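PDB 3V10: rhusiopathiae surface protein B from Erysipelothrix rhusiopathiae, which probably binds collagen as a cell-wall-linked surface adhesin of this bacterium, the present chain being its collagen-binding region. Local coordinates for residues D59-R64 with K131-P136; S119-A124 with I149-P154; R67-K72 with T91-H96. All blocks are in the same frame, centred on the assembly; numbering follows the deposited sequence.

Contact 1 (D59-R64 with K131-P136); sequences DEVSLR and KIAELP
Two beta-sheets of the N-terminal, Ig-like part of this adhesin region face each other here: Val-61 and Leu-63 on strand 61-65 of the larger sheet meet Ala-133 and Leu-135, on and just after strand 131-134 of the small three-stranded sheet. The touching parts run 42° apart, and side chains alone make the contact. Val-61 splits its two methyls between partners. CG2 rests on Ala-133 CB at 3.9 Å, while CG1, anti to the backbone N (chi1 -178°), reaches Leu-135 CD1 at 3.8 Å. That same Leu-135 methyl meets Leu-63 CD1 at 3.7 Å, the two leucines sliding past each other in opposite directions. At the other end the extended chain of Lys-131 crosses Glu-60 at about a right angle and closes a salt bridge, NZ to OE1, of 2.8 Å. The ammonium comes from above the carboxylate plane, 38° out of it. Glu-60 OE1 also accepts a hydrogen bond from Gln-153 of the neighbouring strand 150-153, so two donors grip one oxygen. The chemistry thus grades from buried methyl packing to a charged pair at the partly exposed margin, where the ammonium would be expected to favour an ionised Glu-60.

Contact 2 (S119-A124 with I149-P154); sequences SVYDNA and ITISQP
The apolar part of this contact is the phenol ring of Tyr-121 against Ile-151. Methyl CG2 of Ile-151 sits over one face of the ring in a CH-pi contact, 3.9 Å from the centroid, and comes closest to the outer part of the ring, 3.5 Å from Tyr-121 CE2. Ile-151 CD1 touches the same ring farther back, near CG. Tyr-121 CG stands between the backbone N and the carbonyl carbon (chi1 70°), which carries the ring across the gap between strand segments whose axes are 9.1 Å apart at closest.

Direct polar bonding falls to two amides. Gln-153 NE2 gives Asn-123 OD1 a nearly straight hydrogen bond of 3.0 Å. The oxygen lies in the amide plane of Gln-153, but the donor stands above the carbonyl plane of Asn-123, and the two planes are 65° apart. Asn-123 OD1 also accepts from the backbone N of Tyr-125.

A water links the two segments as well. Lying at the edge of the tyrosine ring and in its plane, it bonds to Tyr-121 OH and donates to Ser-152 O, each at 2.7 Å. Another water accepts from Asn-123 ND2.

The segments 119-123 and 150-153 cross at -41° without backbone pairing between them, an arrangement typical of face-to-face sheet packing in an Ig-like beta-sandwich.

Contact 3 (R67-K72 with T91-H96); sequences RAMGSK and TFNGSH
Gly-70 and Ser-71 both face Phe-92, making a G1 beta bulge just where strand 71-77 begins. Gly-70 N donates to Phe-92 O at 2.9 Å, bent to 130° at the hydrogen, and Ser-71 N adds only a weak bond to the same oxygen. Phe-92 N returns a straighter bond of 2.9 Å to Ser-71 O (163°). Gly-70 has a positive phi, and a CB there would press on the preceding carbonyl oxygen.

The bulge shares Gly-70 and Ser-71 with a type II turn from Ala-68 to Ser-71, as its third and fourth positions. Ala-68 O is gripped from one face of its plane by both Ser-71 N and Ser-71 OG, the hydroxyl at 2.7 Å.

On the Phe-92 side of the sheet, Arg-67 lays its CG over the ring face, 4.3 Å from the centroid. Bends at its second and third torsions then take the guanidinium past Ser-71 CB, which lies over its centre; guanidinium and ring planes are 40° apart. On the other side, Lys-72 runs alongside Thr-91, CG to OG1 at 3.7 Å, both pointing the same way.

A water accepts from Gly-94 N and donates to Arg-67 O, bridging to the type II' turn of Asn-93 to His-96. A type II turn with glycine third, combined with a G1 bulge, is a well-known pairing; here it lies at the open end of the hairpin of strands 71-77 and 85-93.

In the fold
Contacts 1 and 2 are close neighbours, their centres about 5 Å apart. Both join the large mixed sheet, through its adjacent strands 61-65 and 112-123, to strands 131-134 and 150-153 of the three-stranded sheet, and their segments alternate along the chain. A probable backbone hydrogen bond from Gln-153 N to Lys-131 O ties them together. Contact 3 lies about 19 Å from either centre, within the large sheet; it falls between the two segments of contact 1 and closes before contact 2 opens. A probable hydrogen bond from Ser-95 OG to Leu-63 O connects contacts 1 and 3. Together, two contacts join the sheets and one shapes a hairpin within the N-terminal Ig-like part.

Contact 1 (D59-R64 with K131-P136)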
ATOM      1  N   ASP A  59      15.119 -15.936   3.825  1.00 16.22           N
ATOM      2  CA  ASP A  59      16.072 -15.157   4.612  1.00 18.98           C
ATOM      3  C   ASP A  59      16.203 -13.678   4.260  1.00 18.23           C
ATOM      4  O   ASP A  59      16.731 -12.900   5.057  1.00 18.57           O
ATOM      5  CB  ASP A  59      17.451 -15.824   4.568  1.00 23.24           C
ATOM      6  CG  ASP A  59      17.585 -16.946   5.583  1.00 29.09           C
ATOM      7  OD1 ASP A  59      16.684 -17.809   5.637  1.00 32.33           O
ATOM      8  OD2 ASP A  59      18.593 -16.968   6.326  1.00 32.33           O
ATOM      9  N   GLU A  60      15.722 -13.281   3.088  1.00 15.54           N
ATOM     10  CA  GLU A  60      15.822 -11.882   2.671  1.00 16.08           C
ATOM     11  C   GLU A  60      14.478 -11.197   2.421  1.00 13.47           C
ATOM     12  O   GLU A  60      14.368  -9.976   2.530  1.00 16.99           O
ATOM     13  CB  GLU A  60      16.677 -11.776   1.402  1.00 15.41           C
ATOM     14  CG  GLU A  60      18.059 -12.398   1.534  1.00 18.34           C
ATOM     15  CD  GLU A  60      18.904 -12.226   0.287  1.00 19.05           C
ATOM     16  OE1 GLU A  60      18.355 -12.327  -0.833  1.00 18.88           O
ATOM     17  OE2 GLU A  60      20.123 -12.001   0.430  1.00 22.47           O
ATOM     18  N   VAL A  61      13.459 -11.981   2.088  1.00 12.02           N
ATOM     19  CA  VAL A  61      12.136 -11.430   1.803  1.00 11.63           C
ATOM     20  C   VAL A  61      11.051 -12.037   2.693  1.00 11.97           C
ATOM     21  O   VAL A  61      10.902 -13.256   2.765  1.00 12.68           O
ATOM     22  CB  VAL A  61      11.751 -11.670   0.321  1.00 11.82           C
ATOM     23  CG1 VAL A  61      10.390 -11.040   0.014  1.00 10.91           C
ATOM     24  CG2 VAL A  61      12.814 -11.098  -0.583  1.00 13.09           C
ATOM     25  N   SER A  62      10.299 -11.178   3.374  1.00 12.88           N
ATOM     26  CA  SER A  62       9.219 -11.628   4.242  1.00 12.61           C
ATOM     27  C   SER A  62       7.955 -10.832   3.963  1.00 11.35           C
ATOM     28  O   SER A  62       8.001  -9.612   3.813  1.00 11.85           O
ATOM     29  CB  SER A  62       9.604 -11.466   5.723  1.00 15.13           C
ATOM     30  OG  SER A  62      10.605 -12.397   6.106  1.00 21.52           O
ATOM     31  N   LEU A  63       6.831 -11.531   3.865  1.00 10.58           N
ATOM     32  CA  LEU A  63       5.552 -10.871   3.646  1.00  9.97           C
ATOM     33  C   LEU A  63       4.905 -10.742   5.009  1.00  9.45           C
ATOM     34  O   LEU A  63       5.017 -11.647   5.835  1.00 10.13           O
ATOM     35  CB  LEU A  63       4.652 -11.695   2.723  1.00 10.71           C
ATOM     36  CG  LEU A  63       4.830 -11.429   1.226  1.00 13.17           C
ATOM     37  CD1 LEU A  63       6.226 -11.845   0.798  1.00 10.98           C
ATOM     38  CD2 LEU A  63       3.776 -12.204   0.444  1.00 12.84           C
ATOM     39  N   ARG A  64       4.243  -9.616   5.248  1.00  8.49           N
ATOM     40  CA  ARG A  64       3.593  -9.388   6.532  1.00 10.14           C
ATOM     41  C   ARG A  64       2.357  -8.512   6.368  1.00  8.80           C
ATOM     42  O   ARG A  64       2.158  -7.878   5.325  1.00  9.03           O
ATOM     43  CB  ARG A  64       4.569  -8.720   7.508  1.00 13.03           C
ATOM     44  CG  ARG A  64       4.944  -7.285   7.153  1.00 14.14           C
ATOM     45  CD  ARG A  64       5.711  -6.628   8.291  1.00 18.68           C
ATOM     46  NE  ARG A  64       5.806  -5.177   8.136  1.00 22.19           N
ATOM     47  CZ  ARG A  64       6.470  -4.575   7.155  1.00 22.78           C
ATOM     48  NH1 ARG A  64       6.504  -3.254   7.088  1.00 25.27           N
ATOM     49  NH2 ARG A  64       7.102  -5.294   6.241  1.00 25.57           N
ATOM     50  N   LYS A 131      18.169  -9.945  -8.517  1.00 21.68           N
ATOM     51  CA  LYS A 131      17.826 -11.252  -7.968  1.00 20.13           C
ATOM     52  C   LYS A 131      16.319 -11.499  -7.982  1.00 17.37           C
ATOM     53  O   LYS A 131      15.530 -10.559  -8.057  1.00 17.40           O
ATOM     54  CB  LYS A 131      18.362 -11.319  -6.535  1.00 21.23           C
ATOM     55  CG  LYS A 131      18.396 -12.686  -5.887  1.00 22.90           C
ATOM     56  CD  LYS A 131      19.080 -12.565  -4.528  1.00 23.48           C
ATOM     57  CE  LYS A 131      19.212 -13.898  -3.817  1.00 24.07           C
ATOM     58  NZ  LYS A 131      19.997 -13.743  -2.560  1.00 24.67           N
ATOM     59  N   ILE A 132      15.933 -12.771  -7.924  1.00 15.77           N
ATOM     60  CA  ILE A 132      14.524 -13.152  -7.909  1.00 14.75           C
ATOM     61  C   ILE A 132      14.248 -14.036  -6.700  1.00 13.70           C
ATOM     62  O   ILE A 132      14.952 -15.014  -6.462  1.00 15.52           O
ATOM     63  CB  ILE A 132      14.127 -13.946  -9.170  1.00 15.77           C
ATOM     64  CG1 ILE A 132      14.340 -13.086 -10.414  1.00 16.43           C
ATOM     65  CG2 ILE A 132      12.661 -14.385  -9.076  1.00 14.68           C
ATOM     66  CD1 ILE A 132      14.045 -13.819 -11.712  1.00 19.67           C
ATOM     67  N   ALA A 133      13.224 -13.680  -5.932  1.00 12.67           N
ATOM     68  CA  ALA A 133      12.858 -14.465  -4.766  1.00 10.80           C
ATOM     69  C   ALA A 133      11.603 -15.258  -5.089  1.00 10.99           C
ATOM     70  O   ALA A 133      10.607 -14.700  -5.543  1.00 10.20           O
ATOM     71  CB  ALA A 133      12.611 -13.550  -3.570  1.00 10.70           C
ATOM     72  N   GLU A 134      11.667 -16.571  -4.870  1.00 10.58           N
ATOM     73  CA  GLU A 134      10.534 -17.442  -5.123  1.00 10.98           C
ATOM     74  C   GLU A 134       9.910 -17.842  -3.793  1.00 11.92           C
ATOM     75  O   GLU A 134      10.514 -18.574  -3.017  1.00 12.36           O
ATOM     76  CB  GLU A 134      10.979 -18.693  -5.871  1.00 13.70           C
ATOM     77  CG  GLU A 134      11.560 -18.412  -7.246  1.00 14.18           C
ATOM     78  CD  GLU A 134      11.853 -19.688  -8.008  1.00 16.47           C
ATOM     79  OE1 GLU A 134      12.627 -20.517  -7.487  1.00 14.96           O
ATOM     80  OE2 GLU A 134      11.303 -19.857  -9.119  1.00 19.22           O
ATOM     81  N   LEU A 135       8.698 -17.364  -3.549  1.00 11.52           N
ATOM     82  CA  LEU A 135       7.996 -17.662  -2.307  1.00 12.78           C
ATOM     83  C   LEU A 135       6.667 -18.367  -2.533  1.00 13.59           C
ATOM     84  O   LEU A 135       5.604 -17.810  -2.265  1.00 12.52           O
ATOM     85  CB  LEU A 135       7.766 -16.372  -1.520  1.00 15.68           C
ATOM     86  CG  LEU A 135       9.021 -15.661  -1.008  1.00 16.73           C
ATOM     87  CD1 LEU A 135       8.624 -14.352  -0.347  1.00 16.45           C
ATOM     88  CD2 LEU A 135       9.763 -16.556  -0.026  1.00 18.10           C
ATOM     89  N   PRO A 136       6.710 -19.612  -3.032  1.00 13.69           N
ATOM     90  CA  PRO A 136       5.471 -20.357  -3.271  1.00 14.94           C
ATOM     91  C   PRO A 136       4.773 -20.550  -1.933  1.00 14.56           C
ATOM     92  O   PRO A 136       5.435 -20.751  -0.916  1.00 15.57           O
ATOM     93  CB  PRO A 136       5.966 -21.657  -3.901  1.00 16.27           C
ATOM     94  CG  PRO A 136       7.318 -21.831  -3.312  1.00 14.53           C
ATOM     95  CD  PRO A 136       7.896 -20.443  -3.312  1.00 15.61           C
TER

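Contact 2 (S119-A124 with I149-P154)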
ATOM      1  N   SER A 119      -1.027  -7.729   2.059  1.00  9.04           N
ATOM      2  CA  SER A 119       0.296  -7.882   2.649  1.00 10.92           C
ATOM      3  C   SER A 119       1.330  -6.974   2.002  1.00 12.58           C
ATOM      4  O   SER A 119       1.137  -6.478   0.892  1.00 13.47           O
ATOM      5  CB  SER A 119       0.763  -9.339   2.540  1.00 12.30           C
ATOM      6  OG  SER A 119       1.034  -9.690   1.195  1.00 13.22           O
ATOM      7  N   VAL A 120       2.421  -6.751   2.719  1.00 12.63           N
ATOM      8  CA  VAL A 120       3.518  -5.927   2.235  1.00 13.05           C
ATOM      9  C   VAL A 120       4.788  -6.738   2.442  1.00 13.32           C
ATOM     10  O   VAL A 120       4.862  -7.557   3.363  1.00 12.41           O
ATOM     11  CB  VAL A 120       3.611  -4.593   3.029  1.00 15.35           C
ATOM     12  CG1 VAL A 120       3.694  -4.875   4.527  1.00 15.54           C
ATOM     13  CG2 VAL A 120       4.821  -3.800   2.580  1.00 17.00           C
ATOM     14  N   TYR A 121       5.782  -6.547   1.583  1.00 12.41           N
ATOM     15  CA  TYR A 121       7.019  -7.293   1.753  1.00 12.86           C
ATOM     16  C   TYR A 121       8.237  -6.414   1.957  1.00 13.76           C
ATOM     17  O   TYR A 121       8.312  -5.294   1.450  1.00 13.45           O
ATOM     18  CB  TYR A 121       7.278  -8.240   0.568  1.00 13.31           C
ATOM     19  CG  TYR A 121       7.641  -7.577  -0.742  1.00 12.80           C
ATOM     20  CD1 TYR A 121       6.663  -7.279  -1.688  1.00 11.48           C
ATOM     21  CD2 TYR A 121       8.970  -7.281  -1.052  1.00 13.92           C
ATOM     22  CE1 TYR A 121       6.994  -6.710  -2.915  1.00 13.12           C
ATOM     23  CE2 TYR A 121       9.314  -6.709  -2.278  1.00 14.09           C
ATOM     24  CZ  TYR A 121       8.319  -6.432  -3.205  1.00 14.09           C
ATOM     25  OH  TYR A 121       8.641  -5.915  -4.440  1.00 16.43           O
ATOM     26  N   ASP A 122       9.172  -6.936   2.741  1.00 15.70           N
ATOM     27  CA  ASP A 122      10.432  -6.268   3.012  1.00 18.69           C
ATOM     28  C   ASP A 122      11.455  -7.088   2.245  1.00 18.85           C
ATOM     29  O   ASP A 122      11.278  -8.288   2.064  1.00 19.02           O
ATOM     30  CB  ASP A 122      10.773  -6.301   4.505  1.00 22.24           C
ATOM     31  CG  ASP A 122       9.847  -5.439   5.340  1.00 26.01           C
ATOM     32  OD1 ASP A 122       9.585  -4.280   4.945  1.00 28.65           O
ATOM     33  OD2 ASP A 122       9.392  -5.917   6.402  1.00 30.28           O
ATOM     34  N   ASN A 123      12.517  -6.441   1.786  1.00 17.63           N
ATOM     35  CA  ASN A 123      13.565  -7.131   1.040  1.00 17.29           C
ATOM     36  C   ASN A 123      14.904  -6.589   1.514  1.00 16.63           C
ATOM     37  O   ASN A 123      15.218  -5.422   1.300  1.00 19.60           O
ATOM     38  CB  ASN A 123      13.367  -6.899  -0.463  1.00 17.14           C
ATOM     39  CG  ASN A 123      14.634  -7.132  -1.268  1.00 16.06           C
ATOM     40  OD1 ASN A 123      15.399  -8.063  -1.010  1.00 16.01           O
ATOM     41  ND2 ASN A 123      14.848  -6.287  -2.270  1.00 17.84           N
ATOM     42  N   ALA A 124      15.681  -7.447   2.166  1.00 16.13           N
ATOM     43  CA  ALA A 124      16.978  -7.068   2.722  1.00 17.04           C
ATOM     44  C   ALA A 124      18.155  -7.140   1.752  1.00 18.25           C
ATOM     45  O   ALA A 124      19.249  -6.665   2.067  1.00 20.28           O
ATOM     46  CB  ALA A 124      17.271  -7.927   3.945  1.00 17.90           C
ATOM     47  N   ILE A 149       4.795 -17.280  -6.011  1.00 13.73           N
ATOM     48  CA  ILE A 149       4.914 -15.843  -5.859  1.00 14.36           C
ATOM     49  C   ILE A 149       6.365 -15.552  -6.205  1.00 13.36           C
ATOM     50  O   ILE A 149       7.284 -16.147  -5.628  1.00 13.71           O
ATOM     51  CB  ILE A 149       4.624 -15.382  -4.406  1.00 13.58           C
ATOM     52  CG1 ILE A 149       3.122 -15.483  -4.121  1.00 16.81           C
ATOM     53  CG2 ILE A 149       5.136 -13.961  -4.197  1.00 16.73           C
ATOM     54  CD1 ILE A 149       2.718 -15.008  -2.730  1.00 15.90           C
ATOM     55  N   THR A 150       6.565 -14.673  -7.179  1.00 13.69           N
ATOM     56  CA  THR A 150       7.899 -14.289  -7.615  1.00 14.91           C
ATOM     57  C   THR A 150       8.091 -12.811  -7.316  1.00 15.14           C
ATOM     58  O   THR A 150       7.315 -11.969  -7.775  1.00 14.75           O
ATOM     59  CB  THR A 150       8.086 -14.532  -9.131  1.00 18.32           C
ATOM     60  OG1 THR A 150       7.159 -13.725  -9.866  1.00 22.57           O
ATOM     61  CG2 THR A 150       7.836 -15.993  -9.461  1.00 20.34           C
ATOM     62  N   ILE A 151       9.128 -12.504  -6.542  1.00 13.63           N
ATOM     63  CA  ILE A 151       9.418 -11.133  -6.153  1.00 14.59           C
ATOM     64  C   ILE A 151      10.783 -10.694  -6.647  1.00 14.91           C
ATOM     65  O   ILE A 151      11.786 -11.366  -6.420  1.00 13.80           O
ATOM     66  CB  ILE A 151       9.384 -10.969  -4.614  1.00 14.78           C
ATOM     67  CG1 ILE A 151       7.971 -11.237  -4.088  1.00 18.29           C
ATOM     68  CG2 ILE A 151       9.846  -9.564  -4.225  1.00 15.44           C
ATOM     69  CD1 ILE A 151       7.883 -11.269  -2.576  1.00 19.97           C
ATOM     70  N   SER A 152      10.814  -9.553  -7.319  1.00 15.57           N
ATOM     71  CA  SER A 152      12.060  -9.023  -7.841  1.00 15.36           C
ATOM     72  C   SER A 152      12.884  -8.343  -6.760  1.00 15.88           C
ATOM     73  O   SER A 152      12.384  -7.498  -6.015  1.00 15.70           O
ATOM     74  CB  SER A 152      11.787  -8.019  -8.958  1.00 17.82           C
ATOM     75  OG  SER A 152      12.976  -7.326  -9.295  1.00 18.96           O
ATOM     76  N   GLN A 153      14.153  -8.727  -6.683  1.00 14.33           N
ATOM     77  CA  GLN A 153      15.084  -8.138  -5.737  1.00 16.99           C
ATOM     78  C   GLN A 153      16.095  -7.408  -6.602  1.00 16.48           C
ATOM     79  O   GLN A 153      17.103  -7.980  -7.009  1.00 17.96           O
ATOM     80  CB  GLN A 153      15.780  -9.221  -4.920  1.00 16.99           C
ATOM     81  CG  GLN A 153      14.877  -9.924  -3.934  1.00 16.65           C
ATOM     82  CD  GLN A 153      15.583 -11.059  -3.231  1.00 17.67           C
ATOM     83  OE1 GLN A 153      15.762 -12.139  -3.796  1.00 18.27           O
ATOM     84  NE2 GLN A 153      16.007 -10.818  -1.994  1.00 16.93           N
ATOM     85  N   PRO A 154      15.831  -6.128  -6.900  1.00 18.23           N
ATOM     86  CA  PRO A 154      16.725  -5.321  -7.734  1.00 19.01           C
ATOM     87  C   PRO A 154      18.137  -5.176  -7.186  1.00 18.44           C
ATOM     88  O   PRO A 154      18.339  -5.023  -5.982  1.00 19.66           O
ATOM     89  CB  PRO A 154      15.996  -3.983  -7.821  1.00 19.11           C
ATOM     90  CG  PRO A 154      15.324  -3.896  -6.481  1.00 19.86           C
ATOM     91  CD  PRO A 154      14.758  -5.293  -6.328  1.00 19.36           C
TER
HETATM   92  O   HOH W   1      11.211  -5.377  -4.858  1.00 20.91           O
HETATM   93  O   HOH W   2      17.194  -5.741  -3.645  1.00 24.26           O

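Contact 3 (R67-K72 with T91-H96)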
ATOM      1  N   ARG A  67      -0.811  -4.112   9.177  1.00 12.08           N
ATOM      2  CA  ARG A  67      -1.212  -3.713  10.522  1.00 10.50           C
ATOM      3  C   ARG A  67      -0.148  -3.951  11.595  1.00 10.94           C
ATOM      4  O   ARG A  67       0.769  -4.755  11.418  1.00 10.77           O
ATOM      5  CB  ARG A  67      -2.492  -4.459  10.919  1.00  9.94           C
ATOM      6  CG  ARG A  67      -3.632  -4.395   9.901  1.00  9.78           C
ATOM      7  CD  ARG A  67      -4.072  -2.963   9.629  1.00 11.81           C
ATOM      8  NE  ARG A  67      -4.461  -2.260  10.849  1.00 14.71           N
ATOM      9  CZ  ARG A  67      -5.610  -2.447  11.491  1.00 15.11           C
ATOM     10  NH1 ARG A  67      -6.499  -3.315  11.035  1.00 15.47           N
ATOM     11  NH2 ARG A  67      -5.866  -1.766  12.601  1.00 17.69           N
ATOM     12  N   ALA A  68      -0.277  -3.234  12.709  1.00  9.29           N
ATOM     13  CA  ALA A  68       0.645  -3.402  13.830  1.00  9.68           C
ATOM     14  C   ALA A  68       0.370  -4.778  14.431  1.00  6.66           C
ATOM     15  O   ALA A  68      -0.747  -5.291  14.322  1.00  8.62           O
ATOM     16  CB  ALA A  68       0.402  -2.323  14.878  1.00  9.35           C
ATOM     17  N   MET A  69       1.375  -5.376  15.069  1.00  9.25           N
ATOM     18  CA  MET A  69       1.196  -6.694  15.687  1.00  8.69           C
ATOM     19  C   MET A  69       0.081  -6.586  16.730  1.00 10.79           C
ATOM     20  O   MET A  69       0.011  -5.608  17.476  1.00 10.19           O
ATOM     21  CB  MET A  69       2.514  -7.161  16.341  1.00 11.20           C
ATOM     22  CG  MET A  69       2.463  -8.526  17.065  1.00 12.21           C
ATOM     23  SD  MET A  69       4.115  -9.164  17.598  1.00  3.53           S
ATOM     24  CE  MET A  69       4.385  -8.251  19.120  1.00 12.95           C
ATOM     25  N   GLY A  70      -0.803  -7.580  16.758  1.00  7.53           N
ATOM     26  CA  GLY A  70      -1.897  -7.572  17.714  1.00  8.76           C
ATOM     27  C   GLY A  70      -3.137  -6.798  17.288  1.00 10.03           C
ATOM     28  O   GLY A  70      -4.081  -6.689  18.061  1.00 10.21           O
ATOM     29  N   SER A  71      -3.151  -6.265  16.070  1.00  9.17           N
ATOM     30  CA  SER A  71      -4.313  -5.515  15.598  1.00 10.82           C
ATOM     31  C   SER A  71      -5.494  -6.463  15.396  1.00 12.20           C
ATOM     32  O   SER A  71      -5.309  -7.607  14.993  1.00 10.48           O
ATOM     33  CB  SER A  71      -3.983  -4.800  14.283  1.00 10.73           C
ATOM     34  OG  SER A  71      -2.979  -3.823  14.481  1.00 15.15           O
ATOM     35  N   LYS A  72      -6.701  -5.985  15.684  1.00 11.65           N
ATOM     36  CA  LYS A  72      -7.903  -6.805  15.537  1.00 14.48           C
ATOM     37  C   LYS A  72      -8.927  -6.185  14.592  1.00 14.90           C
ATOM     38  O   LYS A  72      -9.062  -4.962  14.514  1.00 14.67           O
ATOM     39  CB  LYS A  72      -8.573  -7.024  16.898  1.00 17.79           C
ATOM     40  CG  LYS A  72      -8.006  -8.159  17.735  1.00 22.60           C
ATOM     41  CD  LYS A  72      -6.643  -7.834  18.296  1.00 24.96           C
ATOM     42  CE  LYS A  72      -6.276  -8.815  19.399  1.00 24.75           C
ATOM     43  NZ  LYS A  72      -4.951  -8.505  19.982  1.00 22.77           N
ATOM     44  N   THR A  91      -6.995 -11.404  13.832  1.00 11.15           N
ATOM     45  CA  THR A  91      -5.898 -10.779  14.554  1.00 11.04           C
ATOM     46  C   THR A  91      -4.678 -10.816  13.646  1.00 10.92           C
ATOM     47  O   THR A  91      -4.262 -11.877  13.178  1.00 10.27           O
ATOM     48  CB  THR A  91      -5.587 -11.512  15.872  1.00 12.90           C
ATOM     49  OG1 THR A  91      -6.727 -11.437  16.741  1.00 13.89           O
ATOM     50  CG2 THR A  91      -4.385 -10.863  16.561  1.00 15.98           C
ATOM     51  N   PHE A  92      -4.110  -9.644  13.386  1.00  9.56           N
ATOM     52  CA  PHE A  92      -2.949  -9.533  12.510  1.00  9.18           C
ATOM     53  C   PHE A  92      -1.675  -9.508  13.348  1.00  9.35           C
ATOM     54  O   PHE A  92      -1.451  -8.576  14.123  1.00  9.10           O
ATOM     55  CB  PHE A  92      -3.076  -8.261  11.664  1.00  8.07           C
ATOM     56  CG  PHE A  92      -4.344  -8.204  10.858  1.00  8.91           C
ATOM     57  CD1 PHE A  92      -4.393  -8.721   9.567  1.00  9.88           C
ATOM     58  CD2 PHE A  92      -5.508  -7.692  11.414  1.00  7.72           C
ATOM     59  CE1 PHE A  92      -5.591  -8.732   8.848  1.00 10.33           C
ATOM     60  CE2 PHE A  92      -6.704  -7.698  10.704  1.00 11.86           C
ATOM     61  CZ  PHE A  92      -6.746  -8.222   9.418  1.00 10.35           C
ATOM     62  N   ASN A  93      -0.850 -10.540  13.184  1.00  9.07           N
ATOM     63  CA  ASN A  93       0.397 -10.672  13.932  1.00  9.44           C
ATOM     64  C   ASN A  93       1.600 -10.818  12.998  1.00 10.70           C
ATOM     65  O   ASN A  93       2.218 -11.884  12.933  1.00  9.79           O
ATOM     66  CB  ASN A  93       0.313 -11.891  14.857  1.00  9.45           C
ATOM     67  CG  ASN A  93      -0.785 -11.758  15.908  1.00  9.75           C
ATOM     68  OD1 ASN A  93      -1.498 -12.721  16.201  1.00 12.99           O
ATOM     69  ND2 ASN A  93      -0.920 -10.568  16.481  1.00  7.14           N
ATOM     70  N   GLY A  94       1.923  -9.746  12.277  1.00 11.25           N
ATOM     71  CA  GLY A  94       3.048  -9.782  11.355  1.00 11.06           C
ATOM     72  C   GLY A  94       2.784 -10.695  10.172  1.00 10.02           C
ATOM     73  O   GLY A  94       1.876 -10.451   9.368  1.00  7.99           O
ATOM     74  N   SER A  95       3.576 -11.757  10.064  1.00  9.29           N
ATOM     75  CA  SER A  95       3.415 -12.723   8.976  1.00  9.56           C
ATOM     76  C   SER A  95       2.354 -13.754   9.358  1.00 10.77           C
ATOM     77  O   SER A  95       1.990 -14.610   8.554  1.00 10.22           O
ATOM     78  CB  SER A  95       4.740 -13.441   8.692  1.00 10.86           C
ATOM     79  OG  SER A  95       5.753 -12.530   8.277  1.00  9.43           O
ATOM     80  N   HIS A  96       1.856 -13.664  10.588  1.00  9.43           N
ATOM     81  CA  HIS A  96       0.842 -14.596  11.071  1.00  8.12           C
ATOM     82  C   HIS A  96      -0.507 -13.906  11.236  1.00  9.69           C
ATOM     83  O   HIS A  96      -0.592 -12.868  11.877  1.00 10.93           O
ATOM     84  CB  HIS A  96       1.258 -15.176  12.428  1.00  8.94           C
ATOM     85  CG  HIS A  96       2.520 -15.978  12.387  1.00 10.11           C
ATOM     86  ND1 HIS A  96       2.575 -17.254  11.866  1.00 12.24           N
ATOM     87  CD2 HIS A  96       3.772 -15.692  12.815  1.00 10.66           C
ATOM     88  CE1 HIS A  96       3.807 -17.719  11.980  1.00 12.33           C
ATOM     89  NE2 HIS A  96       4.552 -16.791  12.551  1.00 11.66           N
TER
HETATM   90  O   HOH W   3       0.300  -7.377  12.024  1.00 10.38           O